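Local coordinates for protein ECXA (Escherichia coli, PDB 4L63) that binds a zinc ion and probably acts as a metallopeptidase of the metzincin type, at residues His170-Gly175 with Gly202-Tyr207; Gln21-Thr26 with Thr106-Ser111; Pro226-Ile231 with Arg249-Gly254. All blocks are in the same frame, centred on the assembly; numbering follows the deposited sequence.

Contact 1: His170-Gly175 with Gly202-Tyr207; sequences HNNEGG and GSNYDY. With ZN (zinc ion), chain G.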
# COMPACT_ATOMS: atom_id res chain seq x y z
N HIS A 170 -4.89 -22.16 -4.34
CA HIS A 170 -3.55 -21.85 -4.86
C HIS A 170 -3.43 -20.41 -5.31
O HIS A 170 -4.42 -19.79 -5.69
CB HIS A 170 -3.19 -22.76 -6.02
CG HIS A 170 -3.12 -24.21 -5.64
ND1 HIS A 170 -3.64 -25.21 -6.43
CD2 HIS A 170 -2.58 -24.82 -4.56
CE1 HIS A 170 -3.43 -26.38 -5.85
NE2 HIS A 170 -2.79 -26.16 -4.71
N ASN A 171 -2.20 -19.90 -5.31
CA ASN A 171 -1.93 -18.49 -5.64
C ASN A 171 -2.54 -18.05 -6.97
O ASN A 171 -2.95 -16.89 -7.10
CB ASN A 171 -0.42 -18.23 -5.65
CG ASN A 171 0.29 -18.83 -6.86
OD1 ASN A 171 0.24 -20.04 -7.08
ND2 ASN A 171 1.01 -17.99 -7.61
N ASN A 172 -2.61 -18.95 -7.94
CA ASN A 172 -3.03 -18.56 -9.28
C ASN A 172 -4.46 -18.96 -9.61
O ASN A 172 -4.83 -19.03 -10.79
CB ASN A 172 -2.07 -19.15 -10.32
CG ASN A 172 -1.91 -20.66 -10.19
OD1 ASN A 172 -2.67 -21.33 -9.49
ND2 ASN A 172 -0.92 -21.21 -10.90
N GLU A 173 -5.27 -19.21 -8.58
CA GLU A 173 -6.62 -19.72 -8.82
C GLU A 173 -7.73 -18.70 -8.56
O GLU A 173 -8.90 -19.06 -8.45
CB GLU A 173 -6.85 -20.99 -8.00
CG GLU A 173 -6.16 -22.20 -8.62
CD GLU A 173 -6.12 -23.42 -7.72
OE1 GLU A 173 -6.47 -23.30 -6.52
OE2 GLU A 173 -5.73 -24.50 -8.22
N GLY A 174 -7.35 -17.42 -8.51
CA GLY A 174 -8.33 -16.35 -8.45
C GLY A 174 -9.25 -16.42 -9.67
O GLY A 174 -8.77 -16.47 -10.80
N GLY A 175 -10.55 -16.46 -9.43
CA GLY A 175 -11.52 -16.48 -10.50
C GLY A 175 -11.83 -17.87 -11.03
O GLY A 175 -12.74 -18.03 -11.85
N GLY A 202 1.61 -26.07 -7.13
CA GLY A 202 2.74 -26.97 -7.32
C GLY A 202 2.90 -27.43 -8.76
O GLY A 202 3.94 -27.98 -9.13
N SER A 203 1.86 -27.22 -9.56
CA SER A 203 1.92 -27.51 -10.99
C SER A 203 2.77 -26.48 -11.72
O SER A 203 3.26 -26.74 -12.82
CB SER A 203 0.51 -27.56 -11.59
OG SER A 203 -0.25 -28.64 -11.07
N ASN A 204 2.93 -25.31 -11.12
CA ASN A 204 3.59 -24.19 -11.79
C ASN A 204 4.83 -23.67 -11.07
O ASN A 204 5.64 -22.95 -11.66
CB ASN A 204 2.59 -23.04 -11.98
CG ASN A 204 1.25 -23.52 -12.54
OD1 ASN A 204 0.29 -23.73 -11.79
ND2 ASN A 204 1.19 -23.70 -13.85
N TYR A 205 4.99 -24.01 -9.79
CA TYR A 205 6.14 -23.57 -9.01
C TYR A 205 6.73 -24.72 -8.21
O TYR A 205 6.02 -25.65 -7.84
CB TYR A 205 5.76 -22.46 -8.03
CG TYR A 205 5.06 -21.26 -8.62
CD1 TYR A 205 3.69 -21.26 -8.78
CD2 TYR A 205 5.78 -20.12 -8.97
CE1 TYR A 205 3.03 -20.16 -9.30
CE2 TYR A 205 5.13 -19.01 -9.49
CZ TYR A 205 3.75 -19.03 -9.65
OH TYR A 205 3.09 -17.95 -10.16
N ASP A 206 8.03 -24.64 -7.94
CA ASP A 206 8.63 -25.45 -6.90
C ASP A 206 8.90 -24.55 -5.70
O ASP A 206 9.75 -23.66 -5.76
CB ASP A 206 9.93 -26.10 -7.36
CG ASP A 206 10.57 -26.95 -6.27
OD1 ASP A 206 10.00 -28.00 -5.90
OD2 ASP A 206 11.64 -26.55 -5.75
N TYR A 207 8.15 -24.78 -4.63
CA TYR A 207 8.21 -23.94 -3.43
C TYR A 207 9.63 -23.80 -2.88
O TYR A 207 10.04 -22.72 -2.48
CB TYR A 207 7.28 -24.51 -2.35
CG TYR A 207 7.39 -23.81 -1.02
CD1 TYR A 207 6.87 -22.54 -0.83
CD2 TYR A 207 8.03 -24.42 0.06
CE1 TYR A 207 6.97 -21.89 0.39
CE2 TYR A 207 8.13 -23.79 1.28
CZ TYR A 207 7.60 -22.53 1.44
OH TYR A 207 7.70 -21.89 2.66
ZN ZN G . -2.62 -27.59 -3.21
O HOH W 1 -2.70 -30.08 -2.99
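Two neighbouring asparagines of the loop 170-175, Asn-171 and Asn-172, reach Tyr-205 and Asn-204 of the loop 202-207. Before them, His-170 serves the metal: NE2 binds the zinc ion at 2.1 Å, together with His-160, His-164 and a water 2.5 Å from the zinc. Glu-173 holds the ring at ND1, the nitrogen not bound to zinc: its OE2 accepts from His-170 ND1 at 2.8 Å while OE1 takes the backbone N of His-170, both from above the carboxylate plane. Asn-171 is buried, its amide turned 68° from the Tyr-205 ring; ND2 makes a weak bond of 3.3 Å to Tyr-205 OH and also donates to the carbonyl of Glu-8, while OD1 accepts from Asn-201 N. Asn-172 holds CG between its backbone N and carbonyl carbon (chi1 54°), and from there ND2 donates to Asn-204 OD1 at 2.9 Å, meeting that oxygen from above its carbonyl plane; Asn-172 OD1 is taken by Asn-201 ND2. A type I turn, closed by Glu-173 N to His-170 O, carries these side chains. The three histidines, two on helix 146-165 and the third in the loop that follows, fit the HExxH zinc site of the metzincins.

Contact 2: Gln21-Thr26 with Thr106-Ser111; sequences QLYNIT and TIFDPS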
# COMPACT_ATOMS: atom_id res chain seq x y z
N GLN A 21 -19.29 -15.17 -1.41
CA GLN A 21 -19.05 -15.05 0.02
C GLN A 21 -18.02 -16.07 0.46
O GLN A 21 -18.14 -17.26 0.17
CB GLN A 21 -20.36 -15.22 0.80
CG GLN A 21 -21.50 -14.39 0.25
CD GLN A 21 -21.25 -12.89 0.40
OE1 GLN A 21 -21.06 -12.40 1.52
NE2 GLN A 21 -21.23 -12.18 -0.72
N LEU A 22 -17.00 -15.60 1.17
CA LEU A 22 -15.92 -16.45 1.64
C LEU A 22 -16.42 -17.43 2.69
O LEU A 22 -17.17 -17.04 3.59
CB LEU A 22 -14.78 -15.61 2.21
CG LEU A 22 -14.08 -14.74 1.17
CD1 LEU A 22 -13.37 -13.57 1.83
CD2 LEU A 22 -13.11 -15.58 0.37
N TYR A 23 -16.02 -18.69 2.57
CA TYR A 23 -16.38 -19.66 3.59
C TYR A 23 -15.76 -19.25 4.93
O TYR A 23 -14.64 -18.73 5.00
CB TYR A 23 -15.93 -21.07 3.18
CG TYR A 23 -16.87 -21.68 2.15
CD1 TYR A 23 -18.08 -22.23 2.54
CD2 TYR A 23 -16.54 -21.70 0.80
CE1 TYR A 23 -18.95 -22.79 1.61
CE2 TYR A 23 -17.41 -22.25 -0.14
CZ TYR A 23 -18.61 -22.79 0.28
OH TYR A 23 -19.48 -23.34 -0.64
N ASN A 24 -16.55 -19.42 5.98
CA ASN A 24 -16.16 -19.06 7.33
C ASN A 24 -15.70 -20.31 8.06
O ASN A 24 -16.53 -21.14 8.45
CB ASN A 24 -17.35 -18.42 8.05
CG ASN A 24 -16.98 -17.81 9.38
OD1 ASN A 24 -16.19 -18.36 10.14
ND2 ASN A 24 -17.57 -16.66 9.68
N ILE A 25 -14.39 -20.47 8.23
CA ILE A 25 -13.88 -21.71 8.81
C ILE A 25 -14.15 -21.79 10.31
O ILE A 25 -14.07 -22.87 10.91
CB ILE A 25 -12.36 -21.90 8.54
CG1 ILE A 25 -11.53 -20.81 9.23
CG2 ILE A 25 -12.08 -21.97 7.04
CD1 ILE A 25 -10.05 -21.12 9.24
N THR A 26 -14.50 -20.66 10.92
CA THR A 26 -14.94 -20.67 12.32
C THR A 26 -16.34 -21.29 12.39
O THR A 26 -16.62 -22.11 13.26
CB THR A 26 -14.96 -19.26 12.94
OG1 THR A 26 -13.64 -18.71 12.95
CG2 THR A 26 -15.49 -19.31 14.37
N THR A 106 -6.31 -32.61 -0.59
CA THR A 106 -7.27 -32.22 0.44
C THR A 106 -8.65 -31.92 -0.15
O THR A 106 -8.76 -31.23 -1.17
CB THR A 106 -6.79 -30.97 1.22
OG1 THR A 106 -5.64 -31.31 2.00
CG2 THR A 106 -7.88 -30.44 2.15
N ILE A 107 -9.69 -32.44 0.49
CA ILE A 107 -11.06 -32.07 0.15
C ILE A 107 -11.63 -31.09 1.16
O ILE A 107 -11.86 -31.44 2.32
CB ILE A 107 -11.99 -33.30 0.09
CG1 ILE A 107 -11.51 -34.30 -0.96
CG2 ILE A 107 -13.42 -32.86 -0.18
CD1 ILE A 107 -12.48 -35.46 -1.15
N PHE A 108 -11.87 -29.85 0.72
CA PHE A 108 -12.48 -28.85 1.59
C PHE A 108 -13.99 -29.03 1.61
O PHE A 108 -14.66 -28.88 0.59
CB PHE A 108 -12.13 -27.43 1.13
CG PHE A 108 -12.66 -26.35 2.04
CD1 PHE A 108 -12.05 -26.08 3.25
CD2 PHE A 108 -13.78 -25.61 1.68
CE1 PHE A 108 -12.53 -25.08 4.08
CE2 PHE A 108 -14.27 -24.61 2.50
CZ PHE A 108 -13.64 -24.35 3.71
N ASP A 109 -14.51 -29.34 2.79
CA ASP A 109 -15.93 -29.62 2.96
C ASP A 109 -16.59 -28.62 3.91
O ASP A 109 -16.30 -28.60 5.10
CB ASP A 109 -16.12 -31.05 3.49
CG ASP A 109 -17.57 -31.37 3.78
OD1 ASP A 109 -18.46 -30.80 3.11
OD2 ASP A 109 -17.82 -32.20 4.68
N PRO A 110 -17.49 -27.78 3.36
CA PRO A 110 -18.19 -26.75 4.14
C PRO A 110 -19.03 -27.32 5.28
O PRO A 110 -19.42 -26.58 6.18
CB PRO A 110 -19.07 -26.07 3.09
CG PRO A 110 -18.34 -26.30 1.79
CD PRO A 110 -17.76 -27.67 1.92
N SER A 111 -19.31 -28.62 5.24
CA SER A 111 -20.04 -29.27 6.32
C SER A 111 -19.15 -29.54 7.53
O SER A 111 -19.63 -29.82 8.62
CB SER A 111 -20.67 -30.58 5.84
OG SER A 111 -21.74 -30.32 4.94
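Tyr-23 meets Phe-108 near the root of its side chain and Pro-110 further out. Its CB lies 4.0 Å from both Phe-108 CE2 and Phe-108 CZ. One atom on, CG comes to 3.9 Å from Phe-108 CE2, and CD2 is brushed by the same carbon; Tyr-23 CG lies at the edge of the Phe-108 ring, in its plane. The pair is an offset edge-to-face stack, the edge of Phe-108 turned to the face of Tyr-23, with planes at 67° and centroids 5.8 Å apart. Phe-108 has CG opposite its own backbone N (chi1 -176°), which extends the ring from the end of strand 104-107 toward the tyrosine. Further along the same side of the Tyr-23 ring, CD1 and CE1 meet the proline: CE1 is 3.6 Å from Pro-110 CG and equally near Pro-110 CB, and CZ follows at 3.8 Å from Pro-110 CG. The pyrrolidine approaches obliquely. At the tip, OH lies beside Pro-110 CG but finds its polar partner elsewhere, in the carbonyl of His-180.

A third, looser touch comes from Ile-25, whose CG2 stands 4.3 Å from Phe-108 CE1, at the edge of that ring. Tyr-15 adds a further aromatic ring against both Tyr-23 and Phe-108, and Ile-28 of helix 25-29 touches both as well. Pro-110 is set in an Asx turn, in which Asp-109 OD1 accepts from Ser-111 N. No hydrogen bond crosses between 21-26 and 106-111, so they are joined by dispersion and by the weak electrostatics of ring edge on ring face; the one polar group of the Tyr-23 side chain is turned past the apolar cluster to a carbonyl and tethers the aromatic ring at its far end.

Contact 3: Pro226-Ile231 with Arg249-Gly254; sequences PSRNDI and RFSCLG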
# COMPACT_ATOMS: atom_id res chain seq x y z
N PRO A 226 3.97 -20.97 6.48
CA PRO A 226 3.03 -19.98 5.94
C PRO A 226 3.69 -18.61 5.86
O PRO A 226 4.38 -18.23 6.81
CB PRO A 226 1.89 -19.97 6.96
CG PRO A 226 2.07 -21.20 7.79
CD PRO A 226 3.54 -21.48 7.79
N SER A 227 3.49 -17.88 4.77
CA SER A 227 4.03 -16.53 4.68
C SER A 227 3.18 -15.55 5.49
O SER A 227 2.13 -15.93 6.00
CB SER A 227 4.08 -16.07 3.23
OG SER A 227 2.76 -15.90 2.74
N ARG A 228 3.62 -14.30 5.59
CA ARG A 228 2.81 -13.27 6.23
C ARG A 228 1.43 -13.21 5.60
O ARG A 228 0.42 -13.20 6.31
CB ARG A 228 3.47 -11.89 6.14
CG ARG A 228 2.65 -10.81 6.85
CD ARG A 228 2.56 -9.53 6.03
NE ARG A 228 1.72 -8.52 6.66
CZ ARG A 228 0.51 -8.19 6.22
NH1 ARG A 228 -0.00 -8.78 5.14
NH2 ARG A 228 -0.19 -7.25 6.85
N ASN A 229 1.37 -13.18 4.28
CA ASN A 229 0.07 -13.07 3.61
C ASN A 229 -0.76 -14.35 3.77
O ASN A 229 -1.99 -14.27 3.86
CB ASN A 229 0.24 -12.73 2.13
CG ASN A 229 0.67 -11.29 1.92
OD1 ASN A 229 0.86 -10.55 2.88
ND2 ASN A 229 0.81 -10.87 0.66
N ASP A 230 -0.11 -15.51 3.81
CA ASP A 230 -0.82 -16.77 4.08
C ASP A 230 -1.57 -16.68 5.41
O ASP A 230 -2.73 -17.09 5.52
CB ASP A 230 0.14 -17.95 4.12
CG ASP A 230 0.65 -18.35 2.75
OD1 ASP A 230 -0.01 -18.03 1.74
OD2 ASP A 230 1.73 -18.99 2.69
N ILE A 231 -0.89 -16.16 6.42
CA ILE A 231 -1.46 -16.02 7.76
C ILE A 231 -2.63 -15.05 7.76
O ILE A 231 -3.68 -15.32 8.32
CB ILE A 231 -0.39 -15.55 8.78
CG1 ILE A 231 0.71 -16.60 8.93
CG2 ILE A 231 -1.03 -15.24 10.12
CD1 ILE A 231 0.22 -17.96 9.43
N ARG A 249 -10.40 -8.02 1.28
CA ARG A 249 -9.54 -8.05 0.09
C ARG A 249 -8.11 -7.58 0.35
O ARG A 249 -7.19 -7.97 -0.38
CB ARG A 249 -10.13 -7.19 -1.03
CG ARG A 249 -11.44 -7.70 -1.61
CD ARG A 249 -11.93 -6.77 -2.71
NE ARG A 249 -10.86 -6.49 -3.66
CZ ARG A 249 -10.92 -5.59 -4.63
NH1 ARG A 249 -12.00 -4.84 -4.78
NH2 ARG A 249 -9.88 -5.42 -5.44
N PHE A 250 -7.93 -6.71 1.35
CA PHE A 250 -6.63 -6.09 1.60
C PHE A 250 -6.16 -6.31 3.03
O PHE A 250 -6.97 -6.24 3.94
CB PHE A 250 -6.68 -4.59 1.33
CG PHE A 250 -7.23 -4.23 -0.02
CD1 PHE A 250 -6.47 -4.42 -1.16
CD2 PHE A 250 -8.49 -3.67 -0.14
CE1 PHE A 250 -6.97 -4.08 -2.39
CE2 PHE A 250 -8.99 -3.33 -1.38
CZ PHE A 250 -8.24 -3.54 -2.50
N SER A 251 -4.86 -6.54 3.22
CA SER A 251 -4.35 -6.73 4.58
C SER A 251 -3.28 -5.71 4.97
O SER A 251 -2.74 -5.78 6.07
CB SER A 251 -3.80 -8.15 4.76
OG SER A 251 -2.61 -8.34 4.01
N CYS A 252 -2.95 -4.77 4.08
CA CYS A 252 -2.03 -3.70 4.48
C CYS A 252 -2.26 -2.40 3.70
O CYS A 252 -1.33 -1.64 3.46
CB CYS A 252 -0.56 -4.16 4.33
SG CYS A 252 0.14 -4.29 2.64
N LEU A 253 -3.52 -2.13 3.33
CA LEU A 253 -3.81 -0.97 2.50
C LEU A 253 -3.62 0.33 3.28
O LEU A 253 -3.39 1.38 2.68
CB LEU A 253 -5.23 -1.03 1.93
CG LEU A 253 -5.49 -0.01 0.81
CD1 LEU A 253 -4.45 -0.17 -0.29
CD2 LEU A 253 -6.91 -0.18 0.25
N GLY A 254 -3.68 0.24 4.60
CA GLY A 254 -3.40 1.39 5.45
C GLY A 254 -2.06 2.03 5.11
O GLY A 254 -1.87 3.25 5.28
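Arg-228, in the first turn of helix 228-239, grips Ser-251 end-on with both terminal nitrogens, one on the hydroxyl and one on the main chain. NH1 donates to Ser-251 OG at 2.9 Å along a nearly straight bond (170°), and NH2 donates to Ser-251 O at 3.0 Å. Both oxygens lie close to the guanidinium plane, though seen from the carbonyl NH2 sits well above its plane. A second N-H of NH1 is used inside the helix turn, on Asn-229 OD1 at 3.0 Å. Two bonds at the NH1/NH2 end and a third from the NE-facing N-H of NH1, all near the guanidinium plane, restrict its rotation. The side chain gets there with CG anti to the backbone N (chi1 -178°) and a bend at chi2 (-137°). NH2 also rests 4.0 Å from Cys-252 CB.

The acceptors have further duties: Ser-251 OG, besides taking NH1, is hydrogen-bonded to the carbonyl of Ala-187, and Asn-229 OD1 is shared between Arg-228 and Gln-194 NE2. Asn-229 ND2 serves the carbonyls of Lys-10 and Cys-189, engaging this buried amide at both ends, and Cys-189 is also the disulfide partner of Cys-252, so a covalent bond runs beside the polar network. At the helix start, Asp-230 N donates to Ser-227 OG at 3.1 Å, and Ser-227 N donates to Asp-230 OD2 at 2.9 Å. Asp-230 carries more partners, Ser-197 OG at OD1 and Ile-198 N at OD2, which would stabilise its negative charge. Ser-227 and Asp-230 form a classic capping box at the N-terminus of helix 228-239, from which Arg-228 reaches the loop following helix 246-249.

How the contacts relate
In sequence, contact 2 comes first, then contact 1, then contact 3, without nesting. Their centres lie 17 to 20 Å apart, and none touches another; the nearest atoms of contacts 1 and 3 are about 5 Å apart. Contact 2 ties the region round helix 25-29 to the end of strand 104-107, an outermost strand of the five-stranded mixed sheet, with Phe-108 about 6 Å from the side chain of His-164. Helix 228-239 links contacts 2 and 3: Ile-25 packs on it, and its first turn carries Arg-228. Contact 1 thus supplies a zinc ligand, contact 2 packs near the metal-binding helix 146-165, and contact 3 joins the start of helix 228-239 to the loop after helix 246-249, apart from the zinc site.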